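Local structure of meso-diaminopimelate dehydrogenase (Clostridium tetani, 3WGY) at residues B[157-162]-B[219-224]; B[271-274]-B[278-281]. The protein probably catalyses the reversible NADP-dependent oxidative deamination of meso-2,6-diaminopimelate to a 2-amino-6-oxo acid, and here holds a bound 2-oxo acid. The protein carries 6 engineered substitutions. All coordinates share one frame; numbering follows the deposited sequence.

Interaction 1: residues B[157-162]-B[219-224]; sequences SDAIRR and KTMPDY
The carbonyl O of Ala-159 is met from two directions: Arg-162 N donates a 3.1 Å hydrogen bond to this O from three residues on in the same helix, and the methyl CE of Met-221 touches it at 3.5 Å. This is helix-on-loop packing in the C-terminal domain, where helix 154-162 meets the loop that follows helix 211-219. Met-221 extends with CG anti to its backbone N (chi1 -173°) and then bends at its third torsion (-79°), which lays SD beside Ala-159 CB at 3.8 Å and turns the methyl to the carbonyl. The same CB sits over one face of the Tyr-224 ring, 3.8 Å from the centroid in a CH-pi contact and displaced toward the rim, nearest CE2. A single small methyl therefore lies against both the thioether and the ring. On its other side the helix is set against the sheet: Ile-160, whose CB points away from residues 219-224, packs on strands 166-175 and 197-205, while Ser-157 OG is hydrogen-bonded to Gln-171 N. Tyr-224 also makes an edge-to-face contact with the ring of His-156, a residue of the 2-oxo-4-methylpentanoic acid pocket. At the phenol end, the Arg-162 guanidinium stands 69° from the ring plane, with the Tyr-224 OH at its edge, 3.5 Å from NH1; the guanidinium centre lies under the CA of Ala-159.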
# COMPACT_ATOMS: atom_id res chain seq x y z
N SER B 157 28.90 -11.06 -3.17
CA SER B 157 29.26 -12.40 -3.61
C SER B 157 30.58 -12.38 -4.36
O SER B 157 31.39 -13.29 -4.24
CB SER B 157 28.16 -13.00 -4.49
OG SER B 157 27.04 -13.37 -3.71
N ASP B 158 30.78 -11.32 -5.15
CA ASP B 158 32.02 -11.17 -5.90
C ASP B 158 33.12 -10.87 -4.89
O ASP B 158 34.23 -11.39 -4.99
CB ASP B 158 31.93 -10.00 -6.89
CG ASP B 158 30.89 -10.23 -7.97
OD1 ASP B 158 30.80 -11.37 -8.49
OD2 ASP B 158 30.16 -9.27 -8.31
N ALA B 159 32.80 -10.03 -3.91
CA ALA B 159 33.74 -9.65 -2.85
C ALA B 159 34.21 -10.89 -2.10
O ALA B 159 35.40 -11.04 -1.82
CB ALA B 159 33.08 -8.67 -1.89
N ILE B 160 33.27 -11.78 -1.76
CA ILE B 160 33.60 -13.02 -1.06
C ILE B 160 34.58 -13.85 -1.88
O ILE B 160 35.54 -14.40 -1.35
CB ILE B 160 32.33 -13.88 -0.82
CG1 ILE B 160 31.44 -13.24 0.24
CG2 ILE B 160 32.72 -15.27 -0.35
CD1 ILE B 160 30.14 -13.97 0.43
N ARG B 161 34.33 -13.92 -3.19
CA ARG B 161 35.18 -14.69 -4.09
C ARG B 161 36.61 -14.16 -4.19
O ARG B 161 37.52 -14.87 -4.62
CB ARG B 161 34.56 -14.73 -5.49
CG ARG B 161 33.24 -15.47 -5.58
CD ARG B 161 32.92 -15.80 -7.04
NE ARG B 161 31.66 -16.52 -7.19
CZ ARG B 161 30.47 -15.95 -7.17
NH1 ARG B 161 30.35 -14.63 -7.02
NH2 ARG B 161 29.38 -16.69 -7.31
N ARG B 162 36.81 -12.90 -3.79
CA ARG B 162 38.14 -12.30 -3.83
C ARG B 162 39.00 -12.76 -2.64
O ARG B 162 40.22 -12.66 -2.68
CB ARG B 162 38.02 -10.77 -3.80
CG ARG B 162 37.87 -10.12 -5.16
CD ARG B 162 37.44 -8.67 -5.01
NE ARG B 162 36.16 -8.43 -5.67
CZ ARG B 162 35.23 -7.58 -5.25
NH1 ARG B 162 35.44 -6.87 -4.14
NH2 ARG B 162 34.11 -7.44 -5.93
N LYS B 219 34.50 -11.28 7.47
CA LYS B 219 33.92 -10.45 8.52
C LYS B 219 34.54 -9.06 8.65
O LYS B 219 33.83 -8.06 8.81
CB LYS B 219 34.01 -11.17 9.87
CG LYS B 219 33.17 -12.42 9.98
CD LYS B 219 33.02 -12.82 11.43
CE LYS B 219 32.17 -14.06 11.60
NZ LYS B 219 31.62 -14.17 12.98
N THR B 220 35.87 -8.97 8.59
CA THR B 220 36.54 -7.69 8.73
C THR B 220 36.68 -6.91 7.42
O THR B 220 37.29 -5.85 7.40
CB THR B 220 37.96 -7.85 9.33
OG1 THR B 220 38.77 -8.59 8.41
CG2 THR B 220 37.89 -8.60 10.65
N MET B 221 36.11 -7.43 6.34
CA MET B 221 36.20 -6.76 5.05
C MET B 221 35.50 -5.41 5.05
O MET B 221 34.29 -5.32 5.28
CB MET B 221 35.60 -7.63 3.95
CG MET B 221 35.81 -7.05 2.56
SD MET B 221 35.04 -8.04 1.29
CE MET B 221 36.23 -9.37 1.14
N PRO B 222 36.26 -4.34 4.78
CA PRO B 222 35.74 -2.97 4.74
C PRO B 222 34.84 -2.70 3.54
O PRO B 222 35.00 -3.32 2.48
CB PRO B 222 37.00 -2.12 4.72
CG PRO B 222 37.92 -2.96 3.90
CD PRO B 222 37.70 -4.35 4.47
N ASP B 223 33.92 -1.77 3.71
CA ASP B 223 32.97 -1.38 2.67
C ASP B 223 31.90 -2.44 2.42
O ASP B 223 30.89 -2.15 1.77
CB ASP B 223 33.69 -1.07 1.35
CG ASP B 223 34.82 -0.07 1.51
OD1 ASP B 223 34.60 1.00 2.13
OD2 ASP B 223 35.94 -0.34 1.01
N TYR B 224 32.10 -3.65 2.93
CA TYR B 224 31.13 -4.72 2.71
C TYR B 224 30.54 -5.38 3.95
O TYR B 224 29.33 -5.34 4.16
CB TYR B 224 31.72 -5.83 1.83
CG TYR B 224 32.04 -5.42 0.42
CD1 TYR B 224 33.21 -4.71 0.13
CD2 TYR B 224 31.20 -5.77 -0.64
CE1 TYR B 224 33.53 -4.36 -1.18
CE2 TYR B 224 31.51 -5.42 -1.95
CZ TYR B 224 32.68 -4.72 -2.21
OH TYR B 224 33.02 -4.39 -3.51

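Interaction 2: residues B[271-274]-B[278-281]; sequences LNLE and EFTS
Strand 264-273 ends a short turn before helix 276-296, and the two backbones stay apart, their nearest CA atoms being those of Leu-273 and Phe-279 at 7.1 Å; no hydrogen bond links the segments, so the join is made by three apolar side chains. The strand alternation turns Leu-271 and Leu-273 to the same side, toward the helix, and one aromatic ring meets both. A first torsion of -177° swings the Phe-279 ring out from the helix to the strand. Leu-273 lies over one face of it: CD2 stands 3.6 Å from the ring centroid, 21° off the normal, in a CH-pi contact shifted toward the root of the ring, where Leu-273 CD2 to Phe-279 CG is 3.4 Å. Its other methyl, CD1, touches CD2 of Phe-279 at 3.7 Å, so the isopropyl fork sits across that root. Leu-271 serves the far end, its CD2 approaching Phe-279 CZ obliquely at 3.7 Å and its CD1 lying 3.9 Å from Phe-279 CE2. All three residues are buried. Around this strand-turn-helix unit, helix 123-138 adds Trp-123 and Phe-128 against Leu-271 and Leu-127 against Phe-279. Strand 249-258 pairs with 264-273 within the chain, and across the subunit interface residues 271-273 pair antiparallel with a strand of the second subunit, whose Gln-265 packs on both Leu-273 and Phe-279.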
# COMPACT_ATOMS: atom_id res chain seq x y z
N LEU B 271 7.03 -7.69 1.46
CA LEU B 271 6.98 -8.61 0.34
C LEU B 271 7.81 -9.86 0.64
O LEU B 271 8.88 -9.78 1.24
CB LEU B 271 7.54 -7.93 -0.92
CG LEU B 271 6.84 -6.67 -1.46
CD1 LEU B 271 7.75 -5.97 -2.45
CD2 LEU B 271 5.51 -7.04 -2.11
N ASN B 272 7.31 -11.01 0.20
CA ASN B 272 8.01 -12.27 0.36
C ASN B 272 8.01 -12.87 -1.05
O ASN B 272 7.02 -13.46 -1.48
CB ASN B 272 7.26 -13.18 1.33
CG ASN B 272 8.01 -14.47 1.63
OD1 ASN B 272 8.99 -14.81 0.95
ND2 ASN B 272 7.55 -15.20 2.63
N LEU B 273 9.12 -12.71 -1.76
CA LEU B 273 9.20 -13.17 -3.15
C LEU B 273 10.10 -14.36 -3.43
O LEU B 273 11.32 -14.26 -3.31
CB LEU B 273 9.65 -11.99 -4.03
CG LEU B 273 9.06 -10.62 -3.66
CD1 LEU B 273 9.82 -9.51 -4.40
CD2 LEU B 273 7.58 -10.58 -3.98
N GLU B 274 9.50 -15.47 -3.83
CA GLU B 274 10.30 -16.66 -4.14
C GLU B 274 11.12 -16.35 -5.39
O GLU B 274 12.21 -16.87 -5.59
CB GLU B 274 9.38 -17.86 -4.39
CG GLU B 274 10.12 -19.19 -4.50
CD GLU B 274 9.21 -20.34 -4.91
OE1 GLU B 274 8.09 -20.45 -4.36
OE2 GLU B 274 9.61 -21.15 -5.78
N GLU B 278 10.68 -12.17 -11.33
CA GLU B 278 9.35 -12.31 -11.88
C GLU B 278 8.36 -11.35 -11.22
O GLU B 278 7.34 -10.98 -11.81
CB GLU B 278 8.86 -13.75 -11.74
CG GLU B 278 9.75 -14.74 -12.46
CD GLU B 278 9.01 -16.01 -12.81
OE1 GLU B 278 8.47 -16.67 -11.90
OE2 GLU B 278 8.97 -16.34 -14.01
N PHE B 279 8.65 -10.95 -9.99
CA PHE B 279 7.75 -10.04 -9.30
C PHE B 279 7.96 -8.66 -9.90
O PHE B 279 7.01 -7.95 -10.21
CB PHE B 279 8.03 -10.00 -7.81
CG PHE B 279 7.08 -9.11 -7.06
CD1 PHE B 279 5.78 -9.54 -6.79
CD2 PHE B 279 7.47 -7.84 -6.67
CE1 PHE B 279 4.88 -8.70 -6.13
CE2 PHE B 279 6.57 -6.99 -6.01
CZ PHE B 279 5.27 -7.42 -5.75
N THR B 280 9.22 -8.28 -10.06
CA THR B 280 9.55 -6.99 -10.66
C THR B 280 8.88 -6.92 -12.03
O THR B 280 8.32 -5.89 -12.41
CB THR B 280 11.07 -6.85 -10.86
OG1 THR B 280 11.72 -6.92 -9.59
CG2 THR B 280 11.39 -5.51 -11.52
N SER B 281 8.93 -8.03 -12.76
CA SER B 281 8.32 -8.11 -14.08
C SER B 281 6.81 -7.91 -14.03
O SER B 281 6.24 -7.24 -14.90
CB SER B 281 8.63 -9.46 -14.71
OG SER B 281 10.00 -9.58 -15.01

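How the interactions relate
The two contacts follow one another along the chain and do not touch: their centres are about 27 Å apart and their nearest atoms about 15 Å. Interaction 1 lies toward the outside, its centre about 23 Å from that of the chain, and beside the ligand site. Its helix carries Leu-154 (engineered), Gly-155 and His-156, which with Ser-153 line the pocket, and the Tyr-224 side chain comes within about 6 Å of the bound 2-oxo-4-methylpentanoic acid. Interaction 2 is structural and more central, its centre about 9 Å from that of the chain; it lies at the subunit interface, and Ser-281 OG is hydrogen-bonded to Ile-15 O of helix 14-23, in the probable Rossmann-type dinucleotide-binding part.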